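Local coordinates for protein homoaconitase large subunit (Methanocaldococcus jannaschii, PDB 4KP2) that forms the iron-sulfur cluster-binding large subunit of a hydro-lyase that interconverts homocitrate and homoisocitrate through cis-homoaconitate in 2-oxosuberate biosynthesis, at residues L29-G34 / E269-N274; M51-T56 / G117-I122; D75-A80 / L100-R105. All coordinates share one frame; numbering follows the deposited sequence.

Interaction 1: residues L29-G34 / E269-N274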
ATOM      1  N   LEU A  29      11.349 -14.664  35.755  1.00 45.00           N
ATOM      2  CA  LEU A  29      10.823 -13.649  36.660  1.00 48.87           C
ATOM      3  C   LEU A  29      11.626 -13.552  37.954  1.00 51.94           C
ATOM      4  O   LEU A  29      11.758 -12.472  38.529  1.00 47.54           O
ATOM      5  CB  LEU A  29       9.351 -13.926  36.972  1.00 48.16           C
ATOM      6  CG  LEU A  29       8.388 -13.848  35.785  1.00 47.66           C
ATOM      7  CD1 LEU A  29       6.969 -14.150  36.232  1.00 50.21           C
ATOM      8  CD2 LEU A  29       8.465 -12.480  35.132  1.00 47.79           C
ATOM      9  N   SER A  30      12.164 -14.681  38.406  1.00 47.81           N
ATOM     10  CA  SER A  30      12.929 -14.711  39.649  1.00 53.31           C
ATOM     11  C   SER A  30      14.243 -13.945  39.534  1.00 56.53           C
ATOM     12  O   SER A  30      14.594 -13.165  40.420  1.00 55.94           O
ATOM     13  CB  SER A  30      13.194 -16.151  40.089  1.00 49.97           C
ATOM     14  OG  SER A  30      11.987 -16.795  40.455  1.00 51.77           O
ATOM     15  N   LYS A  31      14.966 -14.174  38.443  1.00 51.21           N
ATOM     16  CA  LYS A  31      16.216 -13.469  38.193  1.00 50.33           C
ATOM     17  C   LYS A  31      15.957 -11.980  38.003  1.00 53.20           C
ATOM     18  O   LYS A  31      16.749 -11.137  38.430  1.00 47.85           O
ATOM     19  CB  LYS A  31      16.922 -14.046  36.962  1.00 47.99           C
ATOM     20  CG  LYS A  31      18.048 -13.174  36.428  1.00 45.69           C
ATOM     21  CD  LYS A  31      18.805 -13.863  35.304  1.00 50.36           C
ATOM     22  CE  LYS A  31      19.697 -14.968  35.843  1.00 63.76           C
ATOM     23  NZ  LYS A  31      20.733 -14.428  36.770  1.00 61.97           N
ATOM     24  N   LYS A  32      14.833 -11.664  37.370  1.00 52.08           N
ATOM     25  CA  LYS A  32      14.477 -10.281  37.092  1.00 52.22           C
ATOM     26  C   LYS A  32      14.084  -9.525  38.362  1.00 54.13           C
ATOM     27  O   LYS A  32      14.287  -8.314  38.459  1.00 65.43           O
ATOM     28  CB  LYS A  32      13.343 -10.219  36.064  1.00 45.18           C
ATOM     29  CG  LYS A  32      13.016  -8.813  35.594  1.00 50.31           C
ATOM     30  CD  LYS A  32      14.271  -8.106  35.111  1.00 53.38           C
ATOM     31  CE  LYS A  32      14.033  -6.621  34.925  1.00 42.82           C
ATOM     32  NZ  LYS A  32      15.277  -5.912  34.521  1.00 48.32           N
ATOM     33  N   VAL A  33      13.530 -10.240  39.336  1.00 50.19           N
ATOM     34  CA  VAL A  33      13.058  -9.600  40.561  1.00 54.87           C
ATOM     35  C   VAL A  33      14.076  -9.699  41.701  1.00 55.39           C
ATOM     36  O   VAL A  33      14.087  -8.865  42.607  1.00 58.96           O
ATOM     37  CB  VAL A  33      11.679 -10.152  41.003  1.00 58.17           C
ATOM     38  CG1 VAL A  33      11.826 -11.509  41.678  1.00 60.45           C
ATOM     39  CG2 VAL A  33      10.978  -9.164  41.927  1.00 56.96           C
ATOM     40  N   GLY A  34      14.938 -10.711  41.651  1.00 53.04           N
ATOM     41  CA  GLY A  34      16.000 -10.845  42.631  1.00 56.21           C
ATOM     42  C   GLY A  34      15.809 -11.959  43.644  1.00 56.74           C
ATOM     43  O   GLY A  34      16.714 -12.253  44.424  1.00 57.46           O
ATOM     44  N   GLU A 269      24.179 -15.321  31.240  1.00 56.08           N
ATOM     45  CA  GLU A 269      22.881 -15.116  31.863  1.00 55.17           C
ATOM     46  C   GLU A 269      21.845 -16.041  31.237  1.00 56.16           C
ATOM     47  O   GLU A 269      20.641 -15.819  31.371  1.00 57.21           O
ATOM     48  CB  GLU A 269      22.442 -13.658  31.716  1.00 51.31           C
ATOM     49  CG  GLU A 269      23.448 -12.650  32.250  1.00 55.01           C
ATOM     50  CD  GLU A 269      23.635 -12.741  33.753  1.00 64.69           C
ATOM     51  OE1 GLU A 269      22.706 -13.208  34.445  1.00 68.67           O
ATOM     52  OE2 GLU A 269      24.714 -12.344  34.242  1.00 68.32           O
ATOM     53  N   ARG A 270      22.323 -17.077  30.555  1.00 55.02           N
ATOM     54  CA  ARG A 270      21.444 -18.037  29.897  1.00 55.79           C
ATOM     55  C   ARG A 270      20.624 -18.828  30.911  1.00 57.93           C
ATOM     56  O   ARG A 270      21.150 -19.297  31.920  1.00 67.25           O
ATOM     57  CB  ARG A 270      22.257 -18.990  29.016  1.00 58.07           C
ATOM     58  CG  ARG A 270      21.429 -20.070  28.335  1.00 61.86           C
ATOM     59  CD  ARG A 270      22.280 -20.919  27.403  1.00 65.87           C
ATOM     60  NE  ARG A 270      21.515 -22.009  26.802  1.00 63.99           N
ATOM     61  CZ  ARG A 270      21.999 -22.854  25.899  1.00 66.28           C
ATOM     62  NH1 ARG A 270      23.254 -22.737  25.481  1.00 66.49           N
ATOM     63  NH2 ARG A 270      21.228 -23.816  25.411  1.00 63.71           N
ATOM     64  N   ILE A 271      19.331 -18.968  30.634  1.00 54.57           N
ATOM     65  CA  ILE A 271      18.432 -19.699  31.518  1.00 59.13           C
ATOM     66  C   ILE A 271      17.947 -20.997  30.878  1.00 58.45           C
ATOM     67  O   ILE A 271      17.301 -20.982  29.830  1.00 62.51           O
ATOM     68  CB  ILE A 271      17.221 -18.841  31.918  1.00 51.72           C
ATOM     69  CG1 ILE A 271      17.680 -17.608  32.701  1.00 50.02           C
ATOM     70  CG2 ILE A 271      16.239 -19.660  32.740  1.00 52.49           C
ATOM     71  CD1 ILE A 271      16.546 -16.745  33.204  1.00 47.53           C
ATOM     72  N   THR A 272      18.260 -22.117  31.520  1.00 58.57           N
ATOM     73  CA  THR A 272      17.902 -23.431  31.001  1.00 65.28           C
ATOM     74  C   THR A 272      16.933 -24.133  31.949  1.00 71.40           C
ATOM     75  O   THR A 272      16.928 -23.865  33.150  1.00 72.11           O
ATOM     76  CB  THR A 272      19.154 -24.306  30.815  1.00 67.81           C
ATOM     77  OG1 THR A 272      20.227 -23.506  30.305  1.00 70.35           O
ATOM     78  CG2 THR A 272      18.878 -25.454  29.854  1.00 68.32           C
ATOM     79  N   VAL A 273      16.116 -25.030  31.406  1.00 70.79           N
ATOM     80  CA  VAL A 273      15.141 -25.770  32.201  1.00 72.94           C
ATOM     81  C   VAL A 273      15.381 -27.275  32.126  1.00 78.35           C
ATOM     82  O   VAL A 273      15.491 -27.842  31.040  1.00 80.17           O
ATOM     83  CB  VAL A 273      13.701 -25.476  31.735  1.00 71.19           C
ATOM     84  CG1 VAL A 273      12.712 -26.405  32.425  1.00 70.80           C
ATOM     85  CG2 VAL A 273      13.348 -24.021  31.990  1.00 70.13           C
ATOM     86  N   ASN A 274      15.459 -27.914  33.289  1.00 78.30           N
ATOM     87  CA  ASN A 274      15.622 -29.359  33.364  1.00 82.01           C
ATOM     88  C   ASN A 274      14.271 -30.058  33.489  1.00 85.64           C
ATOM     89  O   ASN A 274      13.387 -29.601  34.217  1.00 81.48           O
ATOM     90  CB  ASN A 274      16.521 -29.725  34.547  1.00 76.77           C
ATOM     91  CG  ASN A 274      17.078 -31.138  34.456  1.00 82.58           C
ATOM     92  OD1 ASN A 274      16.453 -32.037  33.891  1.00 77.02           O
ATOM     93  ND2 ASN A 274      18.260 -31.340  35.026  1.00 77.59           N
TER

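Interaction 2: residues M51-T56 / G117-I122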
ATOM      1  N   MET A  51       6.587  -0.832  24.658  1.00 41.24           N
ATOM      2  CA  MET A  51       6.274  -0.489  23.274  1.00 44.45           C
ATOM      3  C   MET A  51       4.783  -0.290  23.006  1.00 44.15           C
ATOM      4  O   MET A  51       3.950  -1.086  23.437  1.00 40.86           O
ATOM      5  CB  MET A  51       6.848  -1.544  22.322  1.00 50.09           C
ATOM      6  CG  MET A  51       6.193  -1.579  20.950  1.00 43.45           C
ATOM      7  SD  MET A  51       4.967  -2.894  20.804  1.00 53.44           S
ATOM      8  CE  MET A  51       3.639  -2.014  19.986  1.00 42.27           C
ATOM      9  N   THR A  52       4.461   0.785  22.292  1.00 43.10           N
ATOM     10  CA  THR A  52       3.101   1.039  21.830  1.00 45.65           C
ATOM     11  C   THR A  52       3.115   1.465  20.364  1.00 44.91           C
ATOM     12  O   THR A  52       4.044   2.136  19.913  1.00 47.87           O
ATOM     13  CB  THR A  52       2.406   2.127  22.666  1.00 43.70           C
ATOM     14  OG1 THR A  52       3.274   3.260  22.797  1.00 42.82           O
ATOM     15  CG2 THR A  52       2.060   1.597  24.050  1.00 40.06           C
ATOM     16  N   HIS A  53       2.086   1.070  19.621  1.00 42.26           N
ATOM     17  CA  HIS A  53       2.002   1.407  18.202  1.00 41.49           C
ATOM     18  C   HIS A  53       1.028   2.556  17.943  1.00 46.10           C
ATOM     19  O   HIS A  53       0.434   3.098  18.875  1.00 49.84           O
ATOM     20  CB  HIS A  53       1.621   0.178  17.372  1.00 45.07           C
ATOM     21  CG  HIS A  53       0.359  -0.493  17.825  1.00 46.54           C
ATOM     22  ND1 HIS A  53      -0.894  -0.014  17.508  1.00 44.49           N
ATOM     23  CD2 HIS A  53       0.159  -1.608  18.566  1.00 46.90           C
ATOM     24  CE1 HIS A  53      -1.811  -0.804  18.036  1.00 46.71           C
ATOM     25  NE2 HIS A  53      -1.200  -1.779  18.684  1.00 49.87           N
ATOM     26  N   ASP A  54       0.864   2.913  16.671  1.00 43.26           N
ATOM     27  CA  ASP A  54       0.054   4.066  16.277  1.00 46.14           C
ATOM     28  C   ASP A  54      -1.402   3.984  16.734  1.00 49.72           C
ATOM     29  O   ASP A  54      -2.099   4.995  16.793  1.00 48.72           O
ATOM     30  CB  ASP A  54       0.113   4.272  14.761  1.00 45.45           C
ATOM     31  CG  ASP A  54      -0.330   3.047  13.987  1.00 48.97           C
ATOM     32  OD1 ASP A  54      -0.053   1.920  14.448  1.00 52.56           O
ATOM     33  OD2 ASP A  54      -0.956   3.211  12.919  1.00 47.31           O
ATOM     34  N   GLY A  55      -1.856   2.778  17.052  1.00 44.90           N
ATOM     35  CA  GLY A  55      -3.219   2.577  17.505  1.00 43.92           C
ATOM     36  C   GLY A  55      -3.358   2.648  19.014  1.00 46.66           C
ATOM     37  O   GLY A  55      -4.451   2.876  19.532  1.00 45.84           O
ATOM     38  N   THR A  56      -2.249   2.457  19.723  1.00 41.36           N
ATOM     39  CA  THR A  56      -2.277   2.427  21.182  1.00 46.20           C
ATOM     40  C   THR A  56      -1.402   3.499  21.833  1.00 50.58           C
ATOM     41  O   THR A  56      -1.577   3.814  23.010  1.00 47.37           O
ATOM     42  CB  THR A  56      -1.883   1.039  21.725  1.00 42.94           C
ATOM     43  OG1 THR A  56      -0.624   0.642  21.170  1.00 42.24           O
ATOM     44  CG2 THR A  56      -2.941   0.011  21.358  1.00 32.67           C
ATOM     45  N   GLY A 117       8.105  -1.027   9.514  1.00 46.41           N
ATOM     46  CA  GLY A 117       7.648  -2.394   9.671  1.00 45.22           C
ATOM     47  C   GLY A 117       6.760  -2.609  10.880  1.00 40.18           C
ATOM     48  O   GLY A 117       6.476  -1.676  11.632  1.00 37.38           O
ATOM     49  N   ILE A 118       6.318  -3.851  11.058  1.00 36.71           N
ATOM     50  CA  ILE A 118       5.466  -4.221  12.179  1.00 43.29           C
ATOM     51  C   ILE A 118       6.200  -4.006  13.499  1.00 42.22           C
ATOM     52  O   ILE A 118       7.403  -4.249  13.594  1.00 43.29           O
ATOM     53  CB  ILE A 118       5.006  -5.689  12.066  1.00 41.44           C
ATOM     54  CG1 ILE A 118       4.378  -5.941  10.695  1.00 45.37           C
ATOM     55  CG2 ILE A 118       4.020  -6.040  13.171  1.00 37.37           C
ATOM     56  CD1 ILE A 118       3.920  -7.360  10.489  1.00 48.37           C
ATOM     57  N   CYS A 119       5.466  -3.539  14.503  1.00 34.17           N
ATOM     58  CA  CYS A 119       6.024  -3.232  15.817  1.00 39.83           C
ATOM     59  C   CYS A 119       6.780  -4.406  16.435  1.00 39.51           C
ATOM     60  O   CYS A 119       7.877  -4.236  16.965  1.00 42.38           O
ATOM     61  CB  CYS A 119       4.913  -2.781  16.764  1.00 41.96           C
ATOM     62  SG  CYS A 119       3.605  -4.009  17.012  1.00 44.67           S
ATOM     63  N   HIS A 120       6.189  -5.593  16.367  1.00 39.08           N
ATOM     64  CA  HIS A 120       6.807  -6.780  16.943  1.00 38.85           C
ATOM     65  C   HIS A 120       8.023  -7.226  16.140  1.00 43.47           C
ATOM     66  O   HIS A 120       8.997  -7.727  16.701  1.00 53.52           O
ATOM     67  CB  HIS A 120       5.794  -7.921  17.038  1.00 40.37           C
ATOM     68  CG  HIS A 120       4.632  -7.620  17.934  1.00 45.70           C
ATOM     69  ND1 HIS A 120       4.759  -6.888  19.091  1.00 47.16           N
ATOM     70  CD2 HIS A 120       3.324  -7.950  17.833  1.00 46.10           C
ATOM     71  CE1 HIS A 120       3.576  -6.780  19.672  1.00 47.36           C
ATOM     72  NE2 HIS A 120       2.689  -7.415  18.929  1.00 48.81           N
ATOM     73  N   GLN A 121       7.962  -7.043  14.825  1.00 41.41           N
ATOM     74  CA  GLN A 121       9.069  -7.418  13.955  1.00 40.73           C
ATOM     75  C   GLN A 121      10.269  -6.503  14.178  1.00 44.50           C
ATOM     76  O   GLN A 121      11.408  -6.964  14.237  1.00 41.80           O
ATOM     77  CB  GLN A 121       8.638  -7.381  12.488  1.00 40.58           C
ATOM     78  CG  GLN A 121       9.710  -7.852  11.519  1.00 38.64           C
ATOM     79  CD  GLN A 121      10.074  -9.312  11.712  1.00 40.44           C
ATOM     80  OE1 GLN A 121       9.253 -10.119  12.150  1.00 27.29           O
ATOM     81  NE2 GLN A 121      11.315  -9.660  11.386  1.00 45.51           N
ATOM     82  N   ILE A 122      10.004  -5.206  14.299  1.00 45.80           N
ATOM     83  CA  ILE A 122      11.046  -4.228  14.591  1.00 47.30           C
ATOM     84  C   ILE A 122      11.672  -4.516  15.950  1.00 52.24           C
ATOM     85  O   ILE A 122      12.893  -4.464  16.113  1.00 52.18           O
ATOM     86  CB  ILE A 122      10.484  -2.792  14.588  1.00 42.06           C
ATOM     87  CG1 ILE A 122      10.043  -2.395  13.179  1.00 45.51           C
ATOM     88  CG2 ILE A 122      11.516  -1.805  15.112  1.00 43.64           C
ATOM     89  CD1 ILE A 122       9.454  -1.006  13.098  1.00 48.47           C
TER

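Interaction 3: residues D75-A80 / L100-R105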
ATOM      1  N   ASP A  75      14.911   5.588  26.695  1.00 50.87           N
ATOM      2  CA  ASP A  75      15.728   4.583  26.023  1.00 54.21           C
ATOM      3  C   ASP A  75      15.079   3.203  26.068  1.00 49.88           C
ATOM      4  O   ASP A  75      15.316   2.369  25.193  1.00 46.63           O
ATOM      5  CB  ASP A  75      17.124   4.524  26.646  1.00 54.02           C
ATOM      6  CG  ASP A  75      17.905   5.806  26.448  1.00 55.99           C
ATOM      7  OD1 ASP A  75      17.274   6.853  26.191  1.00 62.10           O
ATOM      8  OD2 ASP A  75      19.149   5.770  26.551  1.00 54.06           O
ATOM      9  N   LYS A  76      14.262   2.969  27.090  1.00 54.16           N
ATOM     10  CA  LYS A  76      13.570   1.695  27.244  1.00 52.77           C
ATOM     11  C   LYS A  76      12.209   1.700  26.553  1.00 54.78           C
ATOM     12  O   LYS A  76      11.477   0.714  26.605  1.00 55.99           O
ATOM     13  CB  LYS A  76      13.394   1.355  28.726  1.00 55.48           C
ATOM     14  CG  LYS A  76      14.492   0.484  29.320  1.00 55.77           C
ATOM     15  CD  LYS A  76      15.811   1.225  29.439  1.00 59.92           C
ATOM     16  CE  LYS A  76      16.848   0.370  30.151  1.00 59.44           C
ATOM     17  NZ  LYS A  76      16.393  -0.030  31.512  1.00 61.22           N
ATOM     18  N   ILE A  77      11.874   2.812  25.906  1.00 49.85           N
ATOM     19  CA  ILE A  77      10.584   2.951  25.235  1.00 51.37           C
ATOM     20  C   ILE A  77      10.727   2.909  23.715  1.00 50.23           C
ATOM     21  O   ILE A  77      11.596   3.569  23.148  1.00 58.11           O
ATOM     22  CB  ILE A  77       9.880   4.260  25.641  1.00 50.30           C
ATOM     23  CG1 ILE A  77       9.674   4.307  27.155  1.00 44.19           C
ATOM     24  CG2 ILE A  77       8.546   4.399  24.925  1.00 50.10           C
ATOM     25  CD1 ILE A  77       9.057   5.595  27.646  1.00 45.05           C
ATOM     26  N   VAL A  78       9.872   2.126  23.064  1.00 44.85           N
ATOM     27  CA  VAL A  78       9.892   2.007  21.610  1.00 48.85           C
ATOM     28  C   VAL A  78       8.528   2.333  21.004  1.00 43.99           C
ATOM     29  O   VAL A  78       7.504   1.814  21.444  1.00 39.26           O
ATOM     30  CB  VAL A  78      10.315   0.590  21.166  1.00 51.40           C
ATOM     31  CG1 VAL A  78      10.240   0.457  19.652  1.00 43.91           C
ATOM     32  CG2 VAL A  78      11.718   0.270  21.666  1.00 49.14           C
ATOM     33  N   VAL A  79       8.521   3.199  19.996  1.00 41.70           N
ATOM     34  CA  VAL A  79       7.292   3.541  19.290  1.00 43.96           C
ATOM     35  C   VAL A  79       7.426   3.241  17.801  1.00 44.43           C
ATOM     36  O   VAL A  79       8.379   3.678  17.156  1.00 46.03           O
ATOM     37  CB  VAL A  79       6.922   5.025  19.479  1.00 38.24           C
ATOM     38  CG1 VAL A  79       5.653   5.357  18.710  1.00 39.19           C
ATOM     39  CG2 VAL A  79       6.753   5.345  20.954  1.00 39.10           C
ATOM     40  N   ALA A  80       6.470   2.492  17.259  1.00 42.20           N
ATOM     41  CA  ALA A  80       6.506   2.115  15.850  1.00 43.75           C
ATOM     42  C   ALA A  80       5.122   2.144  15.204  1.00 42.62           C
ATOM     43  O   ALA A  80       4.173   1.550  15.717  1.00 37.83           O
ATOM     44  CB  ALA A  80       7.140   0.743  15.686  1.00 41.15           C
ATOM     45  N   LEU A 100       3.286  11.526  17.592  1.00 44.12           N
ATOM     46  CA  LEU A 100       4.478  12.304  17.282  1.00 41.47           C
ATOM     47  C   LEU A 100       4.782  13.300  18.394  1.00 52.16           C
ATOM     48  O   LEU A 100       5.943  13.619  18.648  1.00 53.82           O
ATOM     49  CB  LEU A 100       4.323  13.029  15.943  1.00 45.89           C
ATOM     50  CG  LEU A 100       4.453  12.171  14.685  1.00 45.82           C
ATOM     51  CD1 LEU A 100       4.218  13.008  13.438  1.00 30.76           C
ATOM     52  CD2 LEU A 100       5.821  11.516  14.638  1.00 51.83           C
ATOM     53  N   GLU A 101       3.735  13.790  19.053  1.00 52.35           N
ATOM     54  CA  GLU A 101       3.903  14.690  20.188  1.00 53.35           C
ATOM     55  C   GLU A 101       4.611  13.968  21.323  1.00 54.68           C
ATOM     56  O   GLU A 101       5.556  14.492  21.914  1.00 51.80           O
ATOM     57  CB  GLU A 101       2.549  15.206  20.677  1.00 53.88           C
ATOM     58  CG  GLU A 101       1.783  16.028  19.658  1.00 63.92           C
ATOM     59  CD  GLU A 101       0.506  16.613  20.231  1.00 67.63           C
ATOM     60  OE1 GLU A 101       0.364  16.630  21.473  1.00 64.21           O
ATOM     61  OE2 GLU A 101      -0.354  17.055  19.442  1.00 70.36           O
ATOM     62  N   PHE A 102       4.143  12.758  21.614  1.00 49.42           N
ATOM     63  CA  PHE A 102       4.713  11.921  22.663  1.00 45.92           C
ATOM     64  C   PHE A 102       6.202  11.681  22.436  1.00 53.47           C
ATOM     65  O   PHE A 102       7.011  11.825  23.354  1.00 53.46           O
ATOM     66  CB  PHE A 102       3.967  10.585  22.724  1.00 46.27           C
ATOM     67  CG  PHE A 102       4.563   9.597  23.683  1.00 48.35           C
ATOM     68  CD1 PHE A 102       4.282   9.672  25.037  1.00 50.32           C
ATOM     69  CD2 PHE A 102       5.395   8.586  23.231  1.00 45.74           C
ATOM     70  CE1 PHE A 102       4.825   8.765  25.923  1.00 51.93           C
ATOM     71  CE2 PHE A 102       5.943   7.674  24.112  1.00 47.29           C
ATOM     72  CZ  PHE A 102       5.657   7.763  25.460  1.00 48.18           C
ATOM     73  N   VAL A 103       6.554  11.321  21.207  1.00 53.62           N
ATOM     74  CA  VAL A 103       7.941  11.061  20.845  1.00 53.66           C
ATOM     75  C   VAL A 103       8.776  12.336  20.922  1.00 53.84           C
ATOM     76  O   VAL A 103       9.902  12.325  21.422  1.00 54.47           O
ATOM     77  CB  VAL A 103       8.047  10.463  19.427  1.00 54.42           C
ATOM     78  CG1 VAL A 103       9.502  10.276  19.030  1.00 46.58           C
ATOM     79  CG2 VAL A 103       7.299   9.144  19.357  1.00 49.61           C
ATOM     80  N   LYS A 104       8.212  13.435  20.433  1.00 54.50           N
ATOM     81  CA  LYS A 104       8.908  14.715  20.423  1.00 53.24           C
ATOM     82  C   LYS A 104       9.100  15.247  21.840  1.00 54.09           C
ATOM     83  O   LYS A 104      10.164  15.765  22.181  1.00 57.67           O
ATOM     84  CB  LYS A 104       8.130  15.735  19.591  1.00 56.84           C
ATOM     85  CG  LYS A 104       8.977  16.875  19.059  1.00 55.67           C
ATOM     86  CD  LYS A 104       9.932  16.405  17.968  1.00 60.78           C
ATOM     87  CE  LYS A 104       9.230  16.239  16.622  1.00 64.48           C
ATOM     88  NZ  LYS A 104       8.408  14.999  16.520  1.00 52.75           N
ATOM     89  N   ARG A 105       8.063  15.112  22.659  1.00 54.60           N
ATOM     90  CA  ARG A 105       8.089  15.615  24.029  1.00 54.57           C
ATOM     91  C   ARG A 105       9.091  14.874  24.908  1.00 57.19           C
ATOM     92  O   ARG A 105       9.963  15.489  25.523  1.00 60.31           O
ATOM     93  CB  ARG A 105       6.694  15.535  24.655  1.00 58.49           C
ATOM     94  CG  ARG A 105       6.669  15.751  26.159  1.00 58.43           C
ATOM     95  CD  ARG A 105       7.121  17.155  26.525  1.00 68.18           C
ATOM     96  NE  ARG A 105       7.353  17.296  27.959  1.00 74.03           N
ATOM     97  CZ  ARG A 105       8.508  17.021  28.557  1.00 77.21           C
ATOM     98  NH1 ARG A 105       9.539  16.587  27.845  1.00 71.82           N
ATOM     99  NH2 ARG A 105       8.633  17.177  29.868  1.00 80.44           N
TER

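Interaction 1: residues L29-G34 / E269-N274
K31 NZ reaches E269 OE1 at 3.3 Å, a salt bridge whose hydrogen bond is weak. The ammonium meets one carboxylate oxygen, and the same OE1 of E269 also has K31 CE at 3.8 Å, so the last two atoms of the lysine come up to a single oxygen. The K31 side chain leaves the helix with CG anti to the backbone N (chi1 166°), which carries it out toward 269-274; bends at chi3 and chi4 then turn NZ to the glutamate. E269 answers with a bend of its own at chi2, and the two side chains cross at about a right angle. Nearer the backbone, the aliphatic part of K31 packs on I271, with K31 CD 4.2 Å from I271 CD1. The methylenes thus lie against a buried hydrophobic residue, while the exposed lysine carries its charge on to the glutamate. The same loop meets the helix at other points: I271 also touches L24 and K27, and K27 NZ bonds to T272 O. The next lysine of the helix, K32, forms a salt bridge with D48. Away from the cluster ligands, this is surface packing of an N-terminal helix against the irregular segment between helix 260-267 and strand 282-286, a lysine-glutamate bridge laid over an aliphatic contact.

Interaction 2: residues M51-T56 / G117-I122
C119 and M51 bury more surface here than any other pair, and the methionine methyl meets both CB and SG of the cysteine. M51 CE sits 3.5 Å from C119 CB and 3.6 Å from C119 SG, while M51 SD stands a little farther off, 4.0 Å from C119 CB. The methionine starts out with CG anti to the backbone N (chi1 159°), then bends at chi2 and chi3, which brings the terminal methyl round onto the cysteine. C119 SG lies between its own backbone N and carbonyl carbon (chi1 60°) and sits over the centre of the H120 ring, 3.7 Å above the plane. M51 SD approaches that same ring obliquely, 5.0 Å from its centroid. Strand 49-53 is the central strand of a parallel five-stranded sheet in the alpha-beta-alpha sandwich of the aconitase family, and helix 119-126 packs on it here with I118 at the N-cap. With an alanine here instead of M51, C119 is likely to lose its methyl neighbour and a gap to open between strand and helix beside the H120 ring. H53, the third residue, brings CB to within 4.5 Å of C119 CB; its ring stacks on H83, and ND1 accepts a bond from G55 N, tilted 23° from the ring plane. H120 NE2 bonds to D138 OD1, and the H120 side chain lies about 4 Å from that of C323, a predicted ligand of the [4Fe-4S] cluster.

Interaction 3: residues D75-A80 / L100-R105
V79 sets both its methyls against helix 100-105. With CG1 anti to the backbone N (chi1 179°), CG2 lies beside that N and is turned to F102, with V79 CG2 4.0 Å from F102 CE2. V103 has the same kind of rotamer, and its CG2 comes 4.1 Å from V79 CB and 4.2 Å from V79 CG1, so one methyl of the helix residue rests against the branch point of the strand residue. F102 is thrown out from the helix with CG anti to its backbone N (chi1 174°), bringing the ring to the sheet, where it offers an edge: I77 CG2 and V79 CG2 both lie near the ring plane, with I77 CG2 4.3 Å from F102 CE2. Y61 meets F102 edge-to-face, and F106 and Y163 add further ring contacts. The axis of 100-105 passes 10.3 Å from that of strand 77-80 at its nearest, their directions 145° apart, within the beta-alpha-beta unit of strand 77-80, helix 90-106 and strand 111-112. Across these two segments every touching group is a branched aliphatic or an aromatic ring and all are buried, which implies that helix and strand are joined here by shape and apolar burial, without a polar bond between them.

Interactions 2 and 3 are neighbours, their centres 12 Å apart, because strands 49-53 and 77-80 lie side by side in the same parallel sheet. They touch directly: H53 CB comes 3.3 Å from A80 O, and I122 CD1 packs 3.9 Å from A80 CB. Interaction 2 is the one that borders the predicted [4Fe-4S] site, with the C119 side chain about 6 Å from that of C383; interaction 3 is centred about 22 Å from the middle of the chain. Interaction 1 is centred 27 Å from interaction 2 and 30 Å from interaction 3, though its nearest atoms come within about 7 Å of interaction 3 without touching. In sequence, interactions 2 and 3 both fall between its two segments.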